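Long-range contacts in HTLV-2 integrase catalytic core domain (Human T-cell leukemia virus 2, PDB 6QBW), which forms the catalytic core domain of the viral integrase, which probably catalyses metal-dependent insertion of viral DNA into the host genome: residues I9-V14 with V30-G35; A36-C41 with I58-K63. All blocks are in the same frame, centred on the assembly; numbering follows the deposited sequence.

Contact 1: residues I9-V14 with V30-G35; sequences IWQGDV and VDTFSG. With CA (calcium ion), chain B.
Ile9 O takes two bonds from Thr32. The backbone N of Thr32 meets Ile9 O at 3.0 Å, almost in line with the carbonyl, while Thr32 OG1 donates to Ile9 O at 2.6 Å from above the carbonyl plane. With chi1 at 63°, OG1 sits between its own backbone N and carbonyl carbon, leaving the methyl CG2 against the side of the Gln11 chain, 3.7 Å from Gln11 CG. Two residues on from Ile9, Gln11 and Val30 form a hydrogen-bonded antiparallel pair, Gln11 N to Val30 O at 2.9 Å with the return bond from Val30 N to Gln11 O. Trp10 and Asp31, between these bonds, make the non-hydrogen-bonded pair, and their side chains cross at about a right angle: Asp31 OD2 lies at the edge of the indole, 3.2 Å from Trp10 NE1, with ring and carboxylate planes 75° apart. These pairs belong to the first hairpin of the RNase H-like sheet, strands 9-19 and 22-31. Gln11 and Val30 face helix 104-122; the indole packs against Phe54, Ala57, Ile58 and Leu61 of helix 47-61. Asn7 fixes the polar edge, since its OD1 accepts from Trp10 NE1 and its N donates to Asp31 OD2. A water accepts from Ile9 N and lies 3.0 Å from Asp31 OD2. Asp31 OD1 takes Phe33 N above the carboxylate plane, an Asx turn, and Ser34 N on the anti side at 2.8 Å, which extends it to an Asx motif, bracing the turn after strand 22-31 that Gly35 N to Asp31 O also closes. Farther along strand 9-19, Asp13 OD1 binds the calcium at 2.6 Å, with Val14 O, three waters and Asp70, consistent with the acidic metal site of the integrase core; Asp13 OD2 is held by Asn109.

Contact 2: residues A36-C41 with I58-K63; sequences AVSVSC and ISLLGK
Strand 37-42, an outermost strand of the RNase H-like sheet within this chain, is packed here against the last turn of helix 47-61. Leu61 does most of the work, touching with both of its methyls. Its CG stands anti to the carbonyl carbon (chi1 -60°), and from there the isobutyl group forks over the start of the strand: CD2 meets Ala36 CB at 3.8 Å, while CD1 lies by the backbone, 4.2 Å from Ser38 N. Leu60 adds a looser touch, its CD1 being 4.2 Å from Ser38 OG. The two segments meet by van der Waals contact alone; the Ser38 hydroxyl is buried here and has no partner in the model. The helix closes with a bond from Gly62 N to Ile58 O at 2.9 Å, and Gly62, with positive phi, turns the chain away. Around this pair, Trp153 of helix 152-156 packs on Leu60 and Leu61, and Trp10 of strand 9-19 on Ile58 and Leu61; Val37 and Val39, on the other face, pack on Leu136 of helix 128-142, and Lys63 NZ bonds Tyr87 O of its own chain and Leu142 O of the second subunit.

Overall arrangement
Contact 1 and contact 2 lie about 9 Å apart, centre to centre, and share the same sheet: strands 9-19, 22-31 and 37-42 run side by side, each antiparallel to the next. The turn at residues 32-36 leads from one contact into the other, where Asp31 N and Ala36 O are 2.9 Å apart, a probable hydrogen bond between the second and third strands. Trp10 bridges the two through its ring, with CZ2 lying 3.4 Å from Leu61 CB. The calcium sits at the Asp13-Val14 end of segment 9-14, beyond the part that pairs with 30-35, the ion being 19.8 Å from Leu61 CB; contact 2 is packing remote from the metal.

Contact 1: residues I9-V14 with V30-G35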
ATOM      1  N   ILE A   9      13.767 -12.219  13.852  1.00 51.95           N
ATOM      2  CA  ILE A   9      13.288 -11.804  15.170  1.00 51.88           C
ATOM      3  C   ILE A   9      12.765 -10.373  15.134  1.00 51.56           C
ATOM      4  O   ILE A   9      13.488  -9.457  14.748  1.00 51.54           O
ATOM      5  CB  ILE A   9      14.413 -11.858  16.218  1.00 52.06           C
ATOM      6  CG1 ILE A   9      14.986 -13.272  16.339  1.00 52.11           C
ATOM      7  CG2 ILE A   9      13.905 -11.376  17.572  1.00 52.08           C
ATOM      8  CD1 ILE A   9      16.339 -13.307  17.019  1.00 52.29           C
ATOM      9  N   TRP A  10      11.512 -10.191  15.544  1.00 51.04           N
ATOM     10  CA  TRP A  10      10.931  -8.864  15.724  1.00 50.69           C
ATOM     11  C   TRP A  10      10.808  -8.566  17.207  1.00 51.09           C
ATOM     12  O   TRP A  10      10.816  -9.478  18.040  1.00 51.02           O
ATOM     13  CB  TRP A  10       9.523  -8.797  15.138  1.00 50.30           C
ATOM     14  CG  TRP A  10       9.413  -8.776  13.655  1.00 49.69           C
ATOM     15  CD1 TRP A  10      10.407  -8.958  12.743  1.00 49.46           C
ATOM     16  CD2 TRP A  10       8.211  -8.597  12.910  1.00 49.36           C
ATOM     17  NE1 TRP A  10       9.899  -8.882  11.471  1.00 49.26           N
ATOM     18  CE2 TRP A  10       8.549  -8.664  11.548  1.00 49.43           C
ATOM     19  CE3 TRP A  10       6.876  -8.377  13.265  1.00 49.61           C
ATOM     20  CZ2 TRP A  10       7.599  -8.521  10.534  1.00 49.64           C
ATOM     21  CZ3 TRP A  10       5.930  -8.231  12.254  1.00 49.58           C
ATOM     22  CH2 TRP A  10       6.297  -8.304  10.908  1.00 49.49           C
ATOM     23  N   GLN A  11      10.678  -7.282  17.524  1.00 51.29           N
ATOM     24  CA  GLN A  11      10.248  -6.843  18.838  1.00 51.29           C
ATOM     25  C   GLN A  11       8.969  -6.034  18.687  1.00 51.27           C
ATOM     26  O   GLN A  11       8.775  -5.341  17.685  1.00 51.03           O
ATOM     27  CB  GLN A  11      11.326  -6.006  19.504  1.00 51.58           C
ATOM     28  CG  GLN A  11      12.511  -6.823  19.976  1.00 52.02           C
ATOM     29  CD  GLN A  11      13.606  -5.969  20.582  1.00 52.15           C
ATOM     30  OE1 GLN A  11      13.420  -4.775  20.818  1.00 52.38           O
ATOM     31  NE2 GLN A  11      14.760  -6.580  20.836  1.00 52.15           N
ATOM     32  N   GLY A  12       8.096  -6.137  19.682  1.00 51.25           N
ATOM     33  CA  GLY A  12       6.806  -5.459  19.660  1.00 51.17           C
ATOM     34  C   GLY A  12       6.489  -4.818  20.992  1.00 51.15           C
ATOM     35  O   GLY A  12       6.827  -5.358  22.045  1.00 50.90           O
ATOM     36  N   ASP A  13       5.844  -3.659  20.941  1.00 51.45           N
ATOM     37  CA  ASP A  13       5.435  -2.951  22.147  1.00 52.17           C
ATOM     38  C   ASP A  13       4.153  -2.167  21.902  1.00 52.01           C
ATOM     39  O   ASP A  13       3.854  -1.788  20.774  1.00 52.05           O
ATOM     40  CB  ASP A  13       6.550  -2.002  22.595  1.00 52.49           C
ATOM     41  CG  ASP A  13       6.266  -1.344  23.943  1.00 53.16           C
ATOM     42  OD1 ASP A  13       5.711  -2.001  24.858  1.00 53.03           O
ATOM     43  OD2 ASP A  13       6.615  -0.156  24.090  1.00 53.93           O
ATOM     44  N   VAL A  14       3.382  -1.952  22.959  1.00 52.49           N
ATOM     45  CA  VAL A  14       2.306  -0.974  22.925  1.00 52.85           C
ATOM     46  C   VAL A  14       2.673   0.149  23.889  1.00 53.23           C
ATOM     47  O   VAL A  14       2.898  -0.082  25.079  1.00 53.24           O
ATOM     48  CB  VAL A  14       0.941  -1.577  23.295  1.00 53.05           C
ATOM     49  CG1 VAL A  14      -0.152  -0.518  23.194  1.00 53.07           C
ATOM     50  CG2 VAL A  14       0.627  -2.764  22.392  1.00 53.37           C
ATOM     51  N   VAL A  30       9.055  -3.620  15.291  1.00 51.52           N
ATOM     52  CA  VAL A  30      10.330  -3.356  14.627  1.00 51.73           C
ATOM     53  C   VAL A  30      11.097  -4.657  14.420  1.00 51.62           C
ATOM     54  O   VAL A  30      11.133  -5.519  15.299  1.00 51.68           O
ATOM     55  CB  VAL A  30      11.210  -2.341  15.410  1.00 52.10           C
ATOM     56  CG1 VAL A  30      11.617  -2.878  16.778  1.00 52.36           C
ATOM     57  CG2 VAL A  30      12.456  -1.959  14.610  1.00 51.97           C
ATOM     58  N   ASP A  31      11.713  -4.783  13.250  1.00 51.64           N
ATOM     59  CA  ASP A  31      12.566  -5.919  12.940  1.00 51.79           C
ATOM     60  C   ASP A  31      13.955  -5.682  13.524  1.00 51.77           C
ATOM     61  O   ASP A  31      14.525  -4.607  13.345  1.00 52.31           O
ATOM     62  CB  ASP A  31      12.654  -6.098  11.430  1.00 52.03           C
ATOM     63  CG  ASP A  31      13.506  -7.277  11.034  1.00 52.51           C
ATOM     64  OD1 ASP A  31      14.744  -7.115  10.960  1.00 52.99           O
ATOM     65  OD2 ASP A  31      12.935  -8.362  10.787  1.00 52.71           O
ATOM     66  N   THR A  32      14.500  -6.691  14.202  1.00 51.57           N
ATOM     67  CA  THR A  32      15.745  -6.532  14.965  1.00 51.40           C
ATOM     68  C   THR A  32      17.019  -6.555  14.112  1.00 51.17           C
ATOM     69  O   THR A  32      18.081  -6.144  14.583  1.00 51.23           O
ATOM     70  CB  THR A  32      15.878  -7.591  16.078  1.00 51.18           C
ATOM     71  OG1 THR A  32      15.942  -8.899  15.500  1.00 51.70           O
ATOM     72  CG2 THR A  32      14.705  -7.506  17.040  1.00 50.99           C
ATOM     73  N   PHE A  33      16.911  -7.031  12.872  1.00 50.95           N
ATOM     74  CA  PHE A  33      18.042  -7.046  11.940  1.00 50.58           C
ATOM     75  C   PHE A  33      18.055  -5.799  11.051  1.00 50.38           C
ATOM     76  O   PHE A  33      19.083  -5.151  10.913  1.00 50.25           O
ATOM     77  CB  PHE A  33      18.002  -8.303  11.071  1.00 50.48           C
ATOM     78  CG  PHE A  33      18.974  -8.284   9.929  1.00 50.59           C
ATOM     79  CD1 PHE A  33      20.269  -8.737  10.096  1.00 50.71           C
ATOM     80  CD2 PHE A  33      18.586  -7.816   8.680  1.00 50.91           C
ATOM     81  CE1 PHE A  33      21.165  -8.718   9.038  1.00 50.87           C
ATOM     82  CE2 PHE A  33      19.477  -7.791   7.621  1.00 50.90           C
ATOM     83  CZ  PHE A  33      20.769  -8.245   7.800  1.00 50.91           C
ATOM     84  N   SER A  34      16.920  -5.479  10.438  1.00 50.23           N
ATOM     85  CA  SER A  34      16.837  -4.359   9.497  1.00 50.05           C
ATOM     86  C   SER A  34      16.518  -3.029  10.179  1.00 50.00           C
ATOM     87  O   SER A  34      16.917  -1.970   9.695  1.00 49.74           O
ATOM     88  CB  SER A  34      15.773  -4.647   8.437  1.00 50.39           C
ATOM     89  OG  SER A  34      14.474  -4.711   9.006  1.00 50.29           O
ATOM     90  N   GLY A  35      15.787  -3.088  11.293  1.00 50.10           N
ATOM     91  CA  GLY A  35      15.296  -1.888  11.967  1.00 49.86           C
ATOM     92  C   GLY A  35      14.023  -1.347  11.338  1.00 50.10           C
ATOM     93  O   GLY A  35      13.540  -0.293  11.735  1.00 50.21           O
TER
HETATM   94 CA    CA B 301       4.278  -1.513  26.998  1.00 84.59          CA
HETATM   95  O   HOH W   1      14.946 -10.150  12.154  1.00 61.40           O
HETATM   96  O   HOH W   2       6.489  -0.294  27.010  1.00 72.32           O
HETATM   97  O   HOH W   3       3.131  -3.375  25.905  1.00 68.51           O
HETATM   98  O   HOH W   4       2.509  -0.302  27.864  1.00 52.46           O

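Contact 2: residues A36-C41 with I58-K63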
ATOM      1  N   ALA A  36      13.467  -2.064  10.363  1.00 50.33           N
ATOM      2  CA  ALA A  36      12.250  -1.628   9.692  1.00 50.16           C
ATOM      3  C   ALA A  36      11.089  -1.682  10.673  1.00 50.33           C
ATOM      4  O   ALA A  36      11.025  -2.570  11.525  1.00 50.19           O
ATOM      5  CB  ALA A  36      11.971  -2.502   8.486  1.00 50.38           C
ATOM      6  N   VAL A  37      10.171  -0.734  10.537  1.00 50.61           N
ATOM      7  CA  VAL A  37       9.143  -0.495  11.542  1.00 50.83           C
ATOM      8  C   VAL A  37       7.744  -0.452  10.940  1.00 50.59           C
ATOM      9  O   VAL A  37       7.547   0.080   9.852  1.00 49.95           O
ATOM     10  CB  VAL A  37       9.392   0.852  12.244  1.00 51.37           C
ATOM     11  CG1 VAL A  37       8.263   1.182  13.205  1.00 51.90           C
ATOM     12  CG2 VAL A  37      10.717   0.823  12.984  1.00 51.73           C
ATOM     13  N   SER A  38       6.784  -1.020  11.668  1.00 50.75           N
ATOM     14  CA  SER A  38       5.361  -0.765  11.452  1.00 50.85           C
ATOM     15  C   SER A  38       4.771  -0.160  12.724  1.00 50.83           C
ATOM     16  O   SER A  38       5.103  -0.589  13.832  1.00 50.17           O
ATOM     17  CB  SER A  38       4.624  -2.057  11.101  1.00 50.81           C
ATOM     18  OG  SER A  38       3.241  -1.817  10.898  1.00 50.88           O
ATOM     19  N   VAL A  39       3.900   0.836  12.558  1.00 51.72           N
ATOM     20  CA  VAL A  39       3.220   1.502  13.682  1.00 52.34           C
ATOM     21  C   VAL A  39       1.736   1.646  13.366  1.00 52.80           C
ATOM     22  O   VAL A  39       1.374   2.066  12.268  1.00 52.93           O
ATOM     23  CB  VAL A  39       3.810   2.912  13.966  1.00 51.87           C
ATOM     24  CG1 VAL A  39       3.010   3.640  15.036  1.00 51.63           C
ATOM     25  CG2 VAL A  39       5.267   2.808  14.385  1.00 51.81           C
ATOM     26  N   SER A  40       0.888   1.299  14.329  1.00 53.85           N
ATOM     27  CA  SER A  40      -0.552   1.489  14.200  1.00 55.18           C
ATOM     28  C   SER A  40      -1.067   2.289  15.383  1.00 56.50           C
ATOM     29  O   SER A  40      -0.747   1.982  16.531  1.00 56.29           O
ATOM     30  CB  SER A  40      -1.276   0.142  14.153  1.00 55.41           C
ATOM     31  OG  SER A  40      -0.709  -0.726  13.187  1.00 55.65           O
ATOM     32  N   CYS A  41      -1.867   3.312  15.102  1.00 58.75           N
ATOM     33  CA  CYS A  41      -2.527   4.077  16.149  1.00 60.39           C
ATOM     34  C   CYS A  41      -3.863   3.422  16.469  1.00 61.18           C
ATOM     35  O   CYS A  41      -4.657   3.169  15.565  1.00 61.42           O
ATOM     36  CB  CYS A  41      -2.756   5.509  15.693  1.00 61.21           C
ATOM     37  SG  CYS A  41      -2.925   6.679  17.057  1.00 63.38           S
ATOM     38  N   ILE A  58       2.769  -7.403   9.596  1.00 51.55           N
ATOM     39  CA  ILE A  58       3.095  -8.521   8.717  1.00 51.71           C
ATOM     40  C   ILE A  58       2.783  -8.161   7.260  1.00 51.53           C
ATOM     41  O   ILE A  58       3.540  -8.508   6.351  1.00 51.36           O
ATOM     42  CB  ILE A  58       2.347  -9.801   9.146  1.00 51.91           C
ATOM     43  CG1 ILE A  58       2.860 -10.264  10.512  1.00 52.06           C
ATOM     44  CG2 ILE A  58       2.534 -10.914   8.121  1.00 52.09           C
ATOM     45  CD1 ILE A  58       1.960 -11.261  11.203  1.00 52.19           C
ATOM     46  N   SER A  59       1.673  -7.461   7.053  1.00 51.29           N
ATOM     47  CA  SER A  59       1.302  -6.929   5.737  1.00 51.71           C
ATOM     48  C   SER A  59       2.413  -6.103   5.064  1.00 51.79           C
ATOM     49  O   SER A  59       2.649  -6.233   3.865  1.00 51.10           O
ATOM     50  CB  SER A  59       0.018  -6.095   5.862  1.00 51.78           C
ATOM     51  OG  SER A  59       0.058  -4.916   5.083  1.00 51.82           O
ATOM     52  N   LEU A  60       3.083  -5.264   5.850  1.00 52.41           N
ATOM     53  CA  LEU A  60       4.138  -4.372   5.358  1.00 52.83           C
ATOM     54  C   LEU A  60       5.539  -5.000   5.368  1.00 52.69           C
ATOM     55  O   LEU A  60       6.359  -4.699   4.497  1.00 52.60           O
ATOM     56  CB  LEU A  60       4.159  -3.082   6.189  1.00 53.46           C
ATOM     57  CG  LEU A  60       3.267  -1.940   5.685  1.00 54.35           C
ATOM     58  CD1 LEU A  60       2.574  -1.205   6.830  1.00 54.43           C
ATOM     59  CD2 LEU A  60       4.097  -0.971   4.845  1.00 54.65           C
ATOM     60  N   LEU A  61       5.820  -5.851   6.350  1.00 52.50           N
ATOM     61  CA  LEU A  61       7.180  -6.340   6.559  1.00 53.17           C
ATOM     62  C   LEU A  61       7.404  -7.777   6.092  1.00 53.74           C
ATOM     63  O   LEU A  61       8.465  -8.097   5.561  1.00 54.66           O
ATOM     64  CB  LEU A  61       7.571  -6.201   8.038  1.00 53.07           C
ATOM     65  CG  LEU A  61       7.559  -4.776   8.619  1.00 52.85           C
ATOM     66  CD1 LEU A  61       7.915  -4.780  10.101  1.00 52.76           C
ATOM     67  CD2 LEU A  61       8.495  -3.855   7.852  1.00 52.65           C
ATOM     68  N   GLY A  62       6.409  -8.637   6.284  1.00 54.13           N
ATOM     69  CA  GLY A  62       6.551 -10.068   6.019  1.00 54.02           C
ATOM     70  C   GLY A  62       6.260 -10.823   7.293  1.00 54.19           C
ATOM     71  O   GLY A  62       6.126 -10.217   8.348  1.00 54.80           O
ATOM     72  N   LYS A  63       6.149 -12.142   7.206  1.00 54.53           N
ATOM     73  CA  LYS A  63       5.837 -12.955   8.379  1.00 54.59           C
ATOM     74  C   LYS A  63       7.112 -13.210   9.176  1.00 54.48           C
ATOM     75  O   LYS A  63       8.096 -13.677   8.611  1.00 54.84           O
ATOM     76  CB  LYS A  63       5.210 -14.281   7.952  1.00 54.87           C
ATOM     77  CG  LYS A  63       4.927 -15.234   9.097  1.00 55.31           C
ATOM     78  CD  LYS A  63       4.239 -16.487   8.597  1.00 55.88           C
ATOM     79  CE  LYS A  63       4.390 -17.622   9.596  1.00 56.48           C
ATOM     80  NZ  LYS A  63       3.372 -18.691   9.379  1.00 57.03           N
TER